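Local structure of single domain haemoglobin (Campylobacter jejuni, 2WY4) at residues 84-90 against 134-138; 28-32 against 42-47; 73-78 against 129-133; 6-10 against 64-68. The protein binds haem b and, at its iron, small ligands such as cyanide, and probably acts in oxygen binding and in nitric oxide dioxygenation. One frame throughout, in Å; residues are numbered along the deposited sequence.

Contact 1: residues 84-90 against 134-138; sequences HVNLGVK and EKKLY. With HEM (protoporphyrin IX containing Fe), chain B.
Val89 O is gripped by two donors, the hydroxyl of Tyr138 and an ordered water. Tyr138 OH lies 2.6 Å from Val89 O; the bond is short, but the hydroxyl stands above the carbonyl plane, 55° out of it, and is not on a lone pair. The water donates to Val89 O and gives its other hydrogen to Glu134 OE1, 2.7 Å from the water oxygen. OE1 is also bonded to the hydroxyl of Tyr94, so the carboxylate is held from several directions. Its other oxygen, Glu134 OE2, accepts from His84 ND1 at 2.7 Å with an N-H...O angle of 157°. The acceptor lies close to the imidazole plane, whereas ring and carboxylate planes are turned 84° apart. Because His84 NE2 binds the haem iron at 2.1 Å, both ring nitrogens are engaged and the rotation of the ring is fixed: this is the proximal histidine of a globin, whose proximal hydrogen bonding influences ligand binding. Val85 supplies the apolar half. Its CG1 makes a CH-pi contact over the Tyr138 face, 4.0 Å from the centroid, while CG2 rests 3.8 Å from Leu137 CB. Gly88, with positive phi, follows helix 74-86 in a Schellman motif, and Val89 beyond it touches the haem; helix 113-139 packs against helix 74-86, and Tyr94 of helix 94-109 closes the carboxylate site.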
# COMPACT_ATOMS: atom_id res chain seq x y z
N HIS A 84 -10.06 -4.25 6.62
CA HIS A 84 -9.42 -5.42 6.04
C HIS A 84 -9.94 -6.74 6.64
O HIS A 84 -10.29 -7.66 5.91
CB HIS A 84 -7.92 -5.31 6.26
CG HIS A 84 -7.22 -4.38 5.32
ND1 HIS A 84 -5.89 -4.04 5.47
CD2 HIS A 84 -7.65 -3.73 4.21
CE1 HIS A 84 -5.53 -3.25 4.47
NE2 HIS A 84 -6.59 -3.03 3.71
N VAL A 85 -9.95 -6.82 7.97
CA VAL A 85 -10.44 -8.05 8.60
C VAL A 85 -11.92 -8.29 8.25
O VAL A 85 -12.30 -9.42 7.90
CB VAL A 85 -10.17 -8.04 10.10
CG1 VAL A 85 -10.92 -9.17 10.79
CG2 VAL A 85 -8.64 -8.16 10.32
N ASN A 86 -12.75 -7.25 8.33
CA ASN A 86 -14.15 -7.42 7.97
C ASN A 86 -14.37 -7.92 6.53
O ASN A 86 -15.35 -8.62 6.24
CB ASN A 86 -14.87 -6.12 8.19
CG ASN A 86 -15.31 -5.97 9.60
OD1 ASN A 86 -15.59 -6.96 10.26
ND2 ASN A 86 -15.42 -4.74 10.06
N LEU A 87 -13.47 -7.57 5.62
CA LEU A 87 -13.61 -7.98 4.23
C LEU A 87 -12.84 -9.25 3.86
O LEU A 87 -12.86 -9.68 2.72
CB LEU A 87 -13.20 -6.84 3.31
CG LEU A 87 -14.27 -5.73 3.28
CD1 LEU A 87 -13.79 -4.50 2.54
CD2 LEU A 87 -15.59 -6.25 2.67
N GLY A 88 -12.21 -9.86 4.85
CA GLY A 88 -11.50 -11.12 4.64
C GLY A 88 -10.16 -11.00 3.98
O GLY A 88 -9.73 -11.94 3.30
N VAL A 89 -9.48 -9.87 4.18
CA VAL A 89 -8.12 -9.72 3.73
C VAL A 89 -7.25 -10.66 4.55
O VAL A 89 -7.22 -10.60 5.78
CB VAL A 89 -7.64 -8.29 3.93
CG1 VAL A 89 -6.17 -8.18 3.62
CG2 VAL A 89 -8.47 -7.33 3.08
N LYS A 90 -6.49 -11.51 3.86
CA LYS A 90 -5.62 -12.46 4.53
C LYS A 90 -4.16 -12.15 4.32
O LYS A 90 -3.80 -11.43 3.39
CB LYS A 90 -5.86 -13.88 4.01
CG LYS A 90 -7.28 -14.33 4.08
CD LYS A 90 -7.75 -14.45 5.51
CE LYS A 90 -9.25 -14.64 5.56
NZ LYS A 90 -9.73 -14.94 6.94
N GLU A 134 -3.63 -7.27 12.01
CA GLU A 134 -4.78 -7.99 11.53
C GLU A 134 -4.84 -9.43 12.08
O GLU A 134 -5.91 -9.93 12.42
CB GLU A 134 -4.84 -7.92 10.00
CG GLU A 134 -5.23 -6.49 9.57
CD GLU A 134 -4.91 -6.13 8.13
OE1 GLU A 134 -4.71 -7.05 7.30
OE2 GLU A 134 -4.89 -4.92 7.82
N LYS A 135 -3.69 -10.07 12.19
CA LYS A 135 -3.63 -11.42 12.75
C LYS A 135 -4.22 -11.41 14.14
O LYS A 135 -5.00 -12.31 14.50
CB LYS A 135 -2.20 -11.95 12.76
CG LYS A 135 -1.79 -12.69 11.52
CD LYS A 135 -0.35 -13.18 11.62
CE LYS A 135 -0.17 -14.21 12.72
NZ LYS A 135 1.19 -14.83 12.69
N LYS A 136 -3.84 -10.42 14.94
CA LYS A 136 -4.40 -10.28 16.28
C LYS A 136 -5.90 -10.12 16.22
O LYS A 136 -6.62 -10.71 17.01
CB LYS A 136 -3.79 -9.10 17.03
CG LYS A 136 -2.42 -9.37 17.60
CD LYS A 136 -2.03 -8.33 18.64
CE LYS A 136 -0.52 -8.25 18.83
NZ LYS A 136 0.10 -9.53 19.30
N LEU A 137 -6.40 -9.31 15.28
CA LEU A 137 -7.85 -9.15 15.17
C LEU A 137 -8.55 -10.44 14.85
O LEU A 137 -9.59 -10.75 15.40
CB LEU A 137 -8.23 -8.11 14.11
CG LEU A 137 -8.24 -6.69 14.61
CD1 LEU A 137 -8.73 -5.80 13.47
CD2 LEU A 137 -9.12 -6.53 15.85
N TYR A 138 -7.98 -11.21 13.93
CA TYR A 138 -8.57 -12.48 13.57
C TYR A 138 -8.54 -13.47 14.74
O TYR A 138 -9.45 -14.26 14.91
CB TYR A 138 -7.80 -13.10 12.42
CG TYR A 138 -8.19 -12.62 11.04
CD1 TYR A 138 -9.46 -12.86 10.53
CD2 TYR A 138 -7.28 -11.95 10.23
CE1 TYR A 138 -9.82 -12.45 9.27
CE2 TYR A 138 -7.63 -11.55 8.94
CZ TYR A 138 -8.91 -11.79 8.48
OH TYR A 138 -9.29 -11.40 7.22
CHA HEM B . -9.32 -0.59 2.19
CHB HEM B . -4.68 0.51 2.80
CHC HEM B . -3.49 -4.01 1.65
CHD HEM B . -8.09 -4.91 0.41
C1A HEM B . -8.20 0.07 2.53
C2A HEM B . -8.12 1.42 3.01
C3A HEM B . -6.82 1.75 3.17
C4A HEM B . -6.06 0.58 2.78
CMA HEM B . -6.28 3.09 3.69
CAA HEM B . -9.34 2.32 3.31
CBA HEM B . -10.20 1.76 4.44
CGA HEM B . -9.94 2.27 5.82
O1A HEM B . -9.26 3.32 5.98
O2A HEM B . -10.48 1.63 6.79
C1B HEM B . -3.95 -0.61 2.51
C2B HEM B . -2.54 -0.72 2.60
C3B HEM B . -2.21 -1.98 2.29
C4B HEM B . -3.40 -2.70 1.99
CMB HEM B . -1.60 0.43 2.92
CAB HEM B . -0.83 -2.64 2.18
CBB HEM B . 0.11 -2.44 3.08
C1C HEM B . -4.62 -4.69 1.26
C2C HEM B . -4.75 -6.05 0.87
C3C HEM B . -6.00 -6.26 0.52
C4C HEM B . -6.74 -5.02 0.64
CMC HEM B . -3.61 -7.09 0.94
CAC HEM B . -6.59 -7.57 0.04
CBC HEM B . -7.13 -7.64 -1.18
C1D HEM B . -8.83 -3.80 0.80
C2D HEM B . -10.22 -3.71 0.60
C3D HEM B . -10.65 -2.39 1.14
C4D HEM B . -9.44 -1.82 1.64
CMD HEM B . -11.11 -4.76 -0.03
CAD HEM B . -12.03 -1.77 1.15
CBD HEM B . -12.08 -0.69 0.08
CGD HEM B . -13.47 -0.21 -0.25
O1D HEM B . -13.76 -0.10 -1.44
O2D HEM B . -14.22 0.08 0.72
NA HEM B . -6.93 -0.44 2.38
NB HEM B . -4.46 -1.83 2.15
NC HEM B . -5.85 -4.08 1.11
ND HEM B . -8.37 -2.66 1.41
FE HEM B . -6.41 -2.25 1.78
O HOH W 1 -4.75 -9.71 7.03

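Contact 2: residues 28-32 against 42-47; sequences YKIMF and FNMEKQ. With HEM (protoporphyrin IX containing Fe), chain B; CYN (cyanide ion), chain C.
Phe42 is sandwiched: the edge of Phe32 meets one face, with CZ of Phe32 3.8 Å above the plane toward the rim, and the haem methyl CMD lies over the centre of the other. The Phe32 and Phe42 planes are 66° apart, a true edge-to-face pair. Tyr28 adds an offset edge-to-face contact, its CE1 3.6 Å from Phe42 CE2, and the cyanide nitrogen lies at the edge of the Phe42 ring. Over the centre of the Tyr28 ring sits Gln47 NE2, its amide tilted 72° to the ring rather than stacked; a bend at chi2 brings it there. Gln47 CD also meets the edge of Phe32, and Met44 adds an oblique Met-aromatic contact to it. Met31 CE approaches the Phe42 ring obliquely, 3.7 Å from Phe42 CZ. Tyr28 OH donates to the cyanide nitrogen at 2.5 Å and is bonded to Gln52 too. A distal tyrosine paired with a glutamine, with a phenylalanine lying against the haem beside the ligand, is the pocket familiar from flavohaemoglobins and their single-domain relatives.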
# COMPACT_ATOMS: atom_id res chain seq x y z
N TYR A 28 -4.70 -0.22 -8.90
CA TYR A 28 -5.97 -0.93 -8.98
C TYR A 28 -6.25 -1.47 -10.37
O TYR A 28 -6.86 -2.52 -10.49
CB TYR A 28 -7.15 -0.04 -8.51
CG TYR A 28 -7.14 0.16 -7.00
CD1 TYR A 28 -7.32 -0.92 -6.16
CD2 TYR A 28 -6.94 1.40 -6.42
CE1 TYR A 28 -7.29 -0.79 -4.82
CE2 TYR A 28 -6.92 1.53 -5.05
CZ TYR A 28 -7.07 0.43 -4.25
OH TYR A 28 -7.02 0.58 -2.87
N LYS A 29 -5.83 -0.77 -11.41
CA LYS A 29 -5.95 -1.29 -12.78
C LYS A 29 -5.21 -2.64 -12.89
O LYS A 29 -5.76 -3.64 -13.37
CB LYS A 29 -5.38 -0.30 -13.79
CG LYS A 29 -5.46 -0.75 -15.25
CD LYS A 29 -4.81 0.27 -16.18
CE LYS A 29 -4.62 -0.29 -17.60
NZ LYS A 29 -4.42 0.77 -18.65
N ILE A 30 -3.97 -2.66 -12.45
CA ILE A 30 -3.16 -3.88 -12.51
C ILE A 30 -3.78 -4.99 -11.67
O ILE A 30 -3.95 -6.10 -12.12
CB ILE A 30 -1.72 -3.60 -12.06
CG1 ILE A 30 -0.98 -2.75 -13.08
CG2 ILE A 30 -0.98 -4.91 -11.82
CD1 ILE A 30 0.23 -2.06 -12.55
N MET A 31 -4.13 -4.67 -10.44
CA MET A 31 -4.64 -5.69 -9.57
C MET A 31 -5.96 -6.27 -10.03
O MET A 31 -6.14 -7.47 -10.01
CB MET A 31 -4.72 -5.26 -8.12
CG MET A 31 -5.09 -6.39 -7.18
SD MET A 31 -4.86 -5.97 -5.44
CE MET A 31 -6.07 -4.67 -5.24
N PHE A 32 -6.89 -5.42 -10.46
CA PHE A 32 -8.18 -5.92 -10.91
C PHE A 32 -8.05 -6.71 -12.21
O PHE A 32 -8.82 -7.64 -12.45
CB PHE A 32 -9.20 -4.79 -11.03
CG PHE A 32 -9.54 -4.14 -9.72
CD1 PHE A 32 -9.31 -4.81 -8.50
CD2 PHE A 32 -10.08 -2.88 -9.69
CE1 PHE A 32 -9.63 -4.20 -7.29
CE2 PHE A 32 -10.40 -2.29 -8.47
CZ PHE A 32 -10.16 -2.94 -7.29
N PHE A 42 -13.85 -4.91 -3.02
CA PHE A 42 -13.82 -3.46 -3.06
C PHE A 42 -15.15 -2.89 -3.53
O PHE A 42 -15.87 -3.55 -4.27
CB PHE A 42 -12.75 -3.01 -4.04
CG PHE A 42 -11.35 -3.34 -3.60
CD1 PHE A 42 -10.78 -4.59 -3.83
CD2 PHE A 42 -10.60 -2.39 -2.98
CE1 PHE A 42 -9.53 -4.85 -3.39
CE2 PHE A 42 -9.34 -2.67 -2.57
CZ PHE A 42 -8.80 -3.92 -2.79
N ASN A 43 -15.42 -1.67 -3.09
CA ASN A 43 -16.60 -0.97 -3.55
C ASN A 43 -16.27 -0.18 -4.81
O ASN A 43 -15.50 0.77 -4.77
CB ASN A 43 -17.13 -0.06 -2.43
CG ASN A 43 -17.63 -0.86 -1.26
OD1 ASN A 43 -18.59 -1.64 -1.40
ND2 ASN A 43 -17.00 -0.70 -0.10
N MET A 44 -16.85 -0.55 -5.94
CA MET A 44 -16.52 0.18 -7.16
C MET A 44 -16.92 1.65 -7.16
O MET A 44 -16.31 2.45 -7.85
CB MET A 44 -17.05 -0.55 -8.39
CG MET A 44 -16.37 -1.91 -8.63
SD MET A 44 -14.57 -1.83 -8.79
CE MET A 44 -14.04 -2.27 -7.20
N GLU A 45 -17.95 2.00 -6.40
CA GLU A 45 -18.34 3.40 -6.32
C GLU A 45 -17.18 4.19 -5.76
O GLU A 45 -16.96 5.33 -6.15
CB GLU A 45 -19.58 3.56 -5.41
CG GLU A 45 -20.17 4.94 -5.40
CD GLU A 45 -21.17 5.10 -4.27
OE1 GLU A 45 -22.09 4.24 -4.22
OE2 GLU A 45 -21.03 6.05 -3.44
N LYS A 46 -16.46 3.58 -4.82
CA LYS A 46 -15.32 4.25 -4.16
C LYS A 46 -14.10 4.33 -5.10
O LYS A 46 -13.21 5.14 -4.89
CB LYS A 46 -14.97 3.55 -2.82
CG LYS A 46 -14.50 4.44 -1.66
CD LYS A 46 -13.98 3.64 -0.46
CE LYS A 46 -13.18 4.50 0.48
NZ LYS A 46 -12.28 3.89 1.52
N GLN A 47 -14.11 3.49 -6.14
CA GLN A 47 -13.04 3.55 -7.13
C GLN A 47 -13.38 4.69 -8.10
O GLN A 47 -12.55 5.52 -8.42
CB GLN A 47 -12.97 2.24 -7.91
CG GLN A 47 -12.36 1.05 -7.19
CD GLN A 47 -10.88 1.20 -6.92
OE1 GLN A 47 -10.13 1.58 -7.82
NE2 GLN A 47 -10.48 0.93 -5.68
CHA HEM B . -9.32 -0.59 2.19
CHB HEM B . -4.68 0.51 2.80
CHC HEM B . -3.49 -4.01 1.65
CHD HEM B . -8.09 -4.91 0.41
C1A HEM B . -8.20 0.07 2.53
C2A HEM B . -8.12 1.42 3.01
C3A HEM B . -6.82 1.75 3.17
C4A HEM B . -6.06 0.58 2.78
CMA HEM B . -6.28 3.09 3.69
CAA HEM B . -9.34 2.32 3.31
CBA HEM B . -10.20 1.76 4.44
CGA HEM B . -9.94 2.27 5.82
O1A HEM B . -9.26 3.32 5.98
O2A HEM B . -10.48 1.63 6.79
C1B HEM B . -3.95 -0.61 2.51
C2B HEM B . -2.54 -0.72 2.60
C3B HEM B . -2.21 -1.98 2.29
C4B HEM B . -3.40 -2.70 1.99
CMB HEM B . -1.60 0.43 2.92
CAB HEM B . -0.83 -2.64 2.18
CBB HEM B . 0.11 -2.44 3.08
C1C HEM B . -4.62 -4.69 1.26
C2C HEM B . -4.75 -6.05 0.87
C3C HEM B . -6.00 -6.26 0.52
C4C HEM B . -6.74 -5.02 0.64
CMC HEM B . -3.61 -7.09 0.94
CAC HEM B . -6.59 -7.57 0.04
CBC HEM B . -7.13 -7.64 -1.18
C1D HEM B . -8.83 -3.80 0.80
C2D HEM B . -10.22 -3.71 0.60
C3D HEM B . -10.65 -2.39 1.14
C4D HEM B . -9.44 -1.82 1.64
CMD HEM B . -11.11 -4.76 -0.03
CAD HEM B . -12.03 -1.77 1.15
CBD HEM B . -12.08 -0.69 0.08
CGD HEM B . -13.47 -0.21 -0.25
O1D HEM B . -13.76 -0.10 -1.44
O2D HEM B . -14.22 0.08 0.72
NA HEM B . -6.93 -0.44 2.38
NB HEM B . -4.46 -1.83 2.15
NC HEM B . -5.85 -4.08 1.11
ND HEM B . -8.37 -2.66 1.41
FE HEM B . -6.41 -2.25 1.78
C CYN C . -6.32 -1.58 -0.11
N CYN C . -6.32 -1.14 -1.17

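Contact 3: residues 73-78 against 129-133; sequences MRSFVD and FYIDI. With HEM (protoporphyrin IX containing Fe), chain B.
Segments 74-78 and 129-133 are helical and cross at -62° with their axes 10.5 Å apart at closest approach, Val77 and Tyr130 having the nearest pair of CA atoms. Val77 is the wedge between them. Its CG1 sits 3.8 Å from the centroid of the Tyr130 ring and only 7° off the normal, a centred CH-pi contact, and the same methyl touches Ile133 CD1 at 3.7 Å. With CG1 anti to the backbone N, the other branch, CG2, is turned to the far end of the tyrosine ring, reaching its CZ, and to the edge of Phe129. In globin terms this is helix F laid across helix H behind the proximal side of the haem: the opposite face of Tyr130 is met by the haem vinyl carbon CBB, and Tyr130 OH lies 3.4 Å from the haem methyl CMB. Met73, at the N-cap position, holds CG between its backbone N and carbonyl carbon (chi1 68°) and then runs out extended, which delivers CE to Phe129 CD2 at 3.9 Å and close to Tyr130. On the outer side Arg74 spreads one guanidinium face over Ile133 CD1 and Phe129 CZ; NH1 comes within 3.6 Å of Ile133 CG1. The guanidinium is well tilted from the Phe129 ring rather than stacked on it, while its NE makes a salt bridge to Glu71. Phe76 CE2 meets Tyr130 OH at 3.7 Å.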
# COMPACT_ATOMS: atom_id res chain seq x y z
N MET A 73 2.57 4.92 13.22
CA MET A 73 1.32 4.94 12.48
C MET A 73 0.34 3.91 13.02
O MET A 73 -0.66 3.62 12.38
CB MET A 73 1.49 4.78 10.98
CG MET A 73 1.97 3.44 10.54
SD MET A 73 2.12 3.40 8.74
CE MET A 73 2.49 1.70 8.41
N ARG A 74 0.59 3.42 14.24
CA ARG A 74 -0.27 2.40 14.81
C ARG A 74 -1.75 2.83 14.90
O ARG A 74 -2.67 2.06 14.56
CB ARG A 74 0.25 1.94 16.17
CG ARG A 74 -0.61 0.84 16.81
CD ARG A 74 0.01 0.24 18.05
NE ARG A 74 1.06 -0.68 17.66
CZ ARG A 74 0.85 -1.93 17.28
NH1 ARG A 74 -0.38 -2.43 17.25
NH2 ARG A 74 1.88 -2.67 16.93
N SER A 75 -2.01 4.02 15.44
CA SER A 75 -3.41 4.43 15.58
C SER A 75 -4.11 4.54 14.22
O SER A 75 -5.32 4.37 14.13
CB SER A 75 -3.59 5.73 16.37
OG SER A 75 -3.02 6.82 15.67
N PHE A 76 -3.35 4.74 13.15
CA PHE A 76 -3.91 4.80 11.81
C PHE A 76 -4.21 3.38 11.31
O PHE A 76 -5.30 3.05 10.88
CB PHE A 76 -2.95 5.50 10.82
CG PHE A 76 -3.42 5.46 9.40
CD1 PHE A 76 -4.46 6.23 8.99
CD2 PHE A 76 -2.82 4.61 8.47
CE1 PHE A 76 -4.92 6.18 7.72
CE2 PHE A 76 -3.28 4.58 7.18
CZ PHE A 76 -4.33 5.35 6.80
N VAL A 77 -3.20 2.53 11.39
CA VAL A 77 -3.33 1.19 10.85
C VAL A 77 -4.38 0.38 11.58
O VAL A 77 -5.11 -0.40 10.96
CB VAL A 77 -1.98 0.48 10.84
CG1 VAL A 77 -2.12 -1.01 10.48
CG2 VAL A 77 -1.05 1.15 9.87
N ASP A 78 -4.49 0.60 12.88
CA ASP A 78 -5.52 -0.05 13.70
C ASP A 78 -6.89 0.08 13.11
O ASP A 78 -7.74 -0.82 13.25
CB ASP A 78 -5.66 0.67 15.06
CG ASP A 78 -4.74 0.13 16.06
OD1 ASP A 78 -4.09 -0.89 15.74
OD2 ASP A 78 -4.60 0.64 17.18
N PHE A 129 3.70 -5.06 9.22
CA PHE A 129 3.02 -4.28 10.25
C PHE A 129 1.49 -4.44 10.19
O PHE A 129 0.85 -4.64 11.24
CB PHE A 129 3.43 -2.82 10.12
CG PHE A 129 3.05 -1.96 11.29
CD1 PHE A 129 3.71 -2.05 12.48
CD2 PHE A 129 2.01 -1.06 11.17
CE1 PHE A 129 3.37 -1.24 13.55
CE2 PHE A 129 1.63 -0.27 12.25
CZ PHE A 129 2.31 -0.37 13.43
N TYR A 130 0.92 -4.36 8.99
CA TYR A 130 -0.52 -4.55 8.83
C TYR A 130 -0.93 -5.99 9.16
O TYR A 130 -1.89 -6.23 9.92
CB TYR A 130 -0.95 -4.25 7.39
CG TYR A 130 -1.23 -2.80 7.08
CD1 TYR A 130 -0.21 -1.89 6.96
CD2 TYR A 130 -2.55 -2.36 6.89
CE1 TYR A 130 -0.46 -0.57 6.66
CE2 TYR A 130 -2.80 -1.04 6.62
CZ TYR A 130 -1.78 -0.14 6.51
OH TYR A 130 -2.11 1.17 6.25
N ILE A 131 -0.19 -6.96 8.61
CA ILE A 131 -0.49 -8.38 8.83
C ILE A 131 -0.54 -8.72 10.32
O ILE A 131 -1.44 -9.42 10.78
CB ILE A 131 0.56 -9.27 8.12
CG1 ILE A 131 0.38 -9.21 6.59
CG2 ILE A 131 0.45 -10.72 8.56
CD1 ILE A 131 1.59 -9.73 5.80
N ASP A 132 0.44 -8.23 11.06
CA ASP A 132 0.53 -8.59 12.48
C ASP A 132 -0.64 -8.03 13.29
O ASP A 132 -1.19 -8.70 14.18
CB ASP A 132 1.86 -8.15 13.12
CG ASP A 132 3.07 -8.98 12.62
OD1 ASP A 132 2.90 -10.03 11.96
OD2 ASP A 132 4.24 -8.60 12.82
N ILE A 133 -1.04 -6.80 12.98
CA ILE A 133 -2.19 -6.20 13.65
C ILE A 133 -3.48 -6.95 13.29
O ILE A 133 -4.30 -7.25 14.17
CB ILE A 133 -2.29 -4.68 13.29
CG1 ILE A 133 -1.23 -3.90 14.06
CG2 ILE A 133 -3.66 -4.09 13.58
CD1 ILE A 133 -1.11 -2.46 13.68
CHA HEM B . -9.32 -0.59 2.19
CHB HEM B . -4.68 0.51 2.80
CHC HEM B . -3.49 -4.01 1.65
CHD HEM B . -8.09 -4.91 0.41
C1A HEM B . -8.20 0.07 2.53
C2A HEM B . -8.12 1.42 3.01
C3A HEM B . -6.82 1.75 3.17
C4A HEM B . -6.06 0.58 2.78
CMA HEM B . -6.28 3.09 3.69
CAA HEM B . -9.34 2.32 3.31
CBA HEM B . -10.20 1.76 4.44
CGA HEM B . -9.94 2.27 5.82
O1A HEM B . -9.26 3.32 5.98
O2A HEM B . -10.48 1.63 6.79
C1B HEM B . -3.95 -0.61 2.51
C2B HEM B . -2.54 -0.72 2.60
C3B HEM B . -2.21 -1.98 2.29
C4B HEM B . -3.40 -2.70 1.99
CMB HEM B . -1.60 0.43 2.92
CAB HEM B . -0.83 -2.64 2.18
CBB HEM B . 0.11 -2.44 3.08
C1C HEM B . -4.62 -4.69 1.26
C2C HEM B . -4.75 -6.05 0.87
C3C HEM B . -6.00 -6.26 0.52
C4C HEM B . -6.74 -5.02 0.64
CMC HEM B . -3.61 -7.09 0.94
CAC HEM B . -6.59 -7.57 0.04
CBC HEM B . -7.13 -7.64 -1.18
C1D HEM B . -8.83 -3.80 0.80
C2D HEM B . -10.22 -3.71 0.60
C3D HEM B . -10.65 -2.39 1.14
C4D HEM B . -9.44 -1.82 1.64
CMD HEM B . -11.11 -4.76 -0.03
CAD HEM B . -12.03 -1.77 1.15
CBD HEM B . -12.08 -0.69 0.08
CGD HEM B . -13.47 -0.21 -0.25
O1D HEM B . -13.76 -0.10 -1.44
O2D HEM B . -14.22 0.08 0.72
NA HEM B . -6.93 -0.44 2.38
NB HEM B . -4.46 -1.83 2.15
NC HEM B . -5.85 -4.08 1.11
ND HEM B . -8.37 -2.66 1.41
FE HEM B . -6.41 -2.25 1.78

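Contact 4: residues 6-10 against 64-68; sequences IQIIK and AKNIE
A chi1 of -65° puts Ile9 CG1 beside the backbone N and leaves CG2 anti to it, which lays that methyl on Ala64 CB at 3.6 Å, while Lys10 folds at chi2 (-55°) so that its chain turns to the end of the facing helix. The two segments join the first helix of this globin chain, 4-34, which spans the A and B regions of the fold, to the last turn of helix 51-65 and the loop that leaves it. Ile9 CG2 also reaches Ile67 CG2 at 4.0 Å, and helix 113-139 backs this apolar patch, Trp119 meeting Ile9 and Ala122 meeting Ile67. In the conformer given, one of two, Lys10 NZ lies 3.0 Å from Ala64 O, a doubtful bond because NZ is also implausibly near Lys65 O. Ala64 O accepts from Ile67 N as well, where the chain leaves the helix. The extended chain of Glu68 crosses Ile6 at about a right angle, the CG methylene of Glu68 pressing on Ile6 CG2 at 3.5 Å, and a water accepts from Glu68 N at 2.9 Å.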
# COMPACT_ATOMS: atom_id res chain seq x y z
N ILE A 6 16.34 4.58 3.55
CA ILE A 6 15.38 5.41 4.28
C ILE A 6 15.18 6.73 3.54
O ILE A 6 14.06 7.18 3.36
CB ILE A 6 15.86 5.66 5.73
CG1 ILE A 6 15.77 4.38 6.54
CG2 ILE A 6 15.04 6.76 6.40
CD1 ILE A 6 16.51 4.42 7.86
N GLN A 7 16.28 7.35 3.15
CA GLN A 7 16.20 8.63 2.48
C GLN A 7 15.48 8.53 1.15
O GLN A 7 14.72 9.43 0.78
CB GLN A 7 17.56 9.29 2.34
CG GLN A 7 17.47 10.69 1.74
CD GLN A 7 16.84 11.64 2.70
OE1 GLN A 7 17.35 11.84 3.81
NE2 GLN A 7 15.72 12.23 2.31
N ILE A 8 15.69 7.46 0.40
CA ILE A 8 14.99 7.27 -0.85
C ILE A 8 13.49 7.23 -0.58
O ILE A 8 12.71 7.87 -1.30
CB ILE A 8 15.43 5.97 -1.53
CG1 ILE A 8 16.76 6.21 -2.22
CG2 ILE A 8 14.42 5.54 -2.59
CD1 ILE A 8 17.46 4.91 -2.76
N ILE A 9 13.06 6.48 0.43
CA ILE A 9 11.63 6.45 0.74
C ILE A 9 11.13 7.84 1.10
O ILE A 9 10.09 8.26 0.60
CB ILE A 9 11.33 5.39 1.82
CG1 ILE A 9 11.64 3.98 1.31
CG2 ILE A 9 9.86 5.49 2.30
CD1 ILE A 9 10.98 3.59 0.04
N LYS A 10 11.85 8.58 1.93
CA LYS A 10 11.44 9.97 2.25
C LYS A 10 11.38 10.83 0.99
O LYS A 10 10.47 11.67 0.86
CB LYS A 10 12.39 10.61 3.26
CG LYS A 10 12.45 9.91 4.60
CD LYS A 10 11.09 9.76 5.23
CE LYS A 10 11.22 9.32 6.68
NZ LYS A 10 9.89 9.03 7.27
N ALA A 64 5.40 5.78 4.34
CA ALA A 64 6.69 6.35 3.92
C ALA A 64 7.19 7.38 4.94
O ALA A 64 8.36 7.41 5.29
CB ALA A 64 6.57 6.97 2.52
N LYS A 65 6.28 8.22 5.44
CA LYS A 65 6.64 9.19 6.47
C LYS A 65 7.17 8.53 7.73
O LYS A 65 8.05 9.08 8.39
CB LYS A 65 5.43 10.03 6.87
CG LYS A 65 4.95 11.07 5.87
CD LYS A 65 3.56 11.65 6.24
CE LYS A 65 3.48 12.14 7.67
NZ LYS A 65 4.23 13.38 7.98
N ASN A 66 6.66 7.35 8.04
CA ASN A 66 7.02 6.67 9.27
C ASN A 66 7.87 5.44 9.04
O ASN A 66 7.96 4.55 9.90
CB ASN A 66 5.75 6.30 10.05
CG ASN A 66 4.98 7.53 10.51
OD1 ASN A 66 3.91 7.85 9.97
ND2 ASN A 66 5.55 8.23 11.48
N ILE A 67 8.54 5.40 7.90
CA ILE A 67 9.24 4.15 7.55
C ILE A 67 10.34 3.71 8.54
O ILE A 67 10.59 2.52 8.70
CB ILE A 67 9.79 4.22 6.13
CG1 ILE A 67 10.18 2.81 5.65
CG2 ILE A 67 10.97 5.17 6.09
CD1 ILE A 67 9.03 1.83 5.64
N GLU A 68 10.95 4.66 9.25
CA GLU A 68 11.96 4.33 10.27
C GLU A 68 11.35 3.78 11.54
O GLU A 68 12.03 3.15 12.34
CB GLU A 68 12.76 5.59 10.62
CG GLU A 68 13.65 6.07 9.50
CD GLU A 68 14.35 7.37 9.85
OE1 GLU A 68 13.77 8.44 9.61
OE2 GLU A 68 15.48 7.32 10.39
O HOH W 2 10.64 7.57 9.30

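How the contacts relate
Contacts 1, 2 and 3 all touch the haem, contact 1 through the iron and contact 2 through the cyanide side as well; contact 4 lies away from the haem and its ligand. Contacts 1 and 3 share helices 74-86 and 113-139 and meet where His84 CE1 packs on Tyr130 CD2 at 3.9 Å. Contacts 2 and 4 share helix 4-34 but lie on opposite sides of the chain's centre, about 27 Å apart between centres. None is fully buried: contacts 2 and 3 have no exposed touching residues and rely on aromatic and apolar packing. Contacts 1 and 4 each include two exposed ones; contact 1 adds water-mediated polar links, contact 4 a lysine whose polar partners are uncertain. Met73 packs on Asn66, joining contacts 3 and 4.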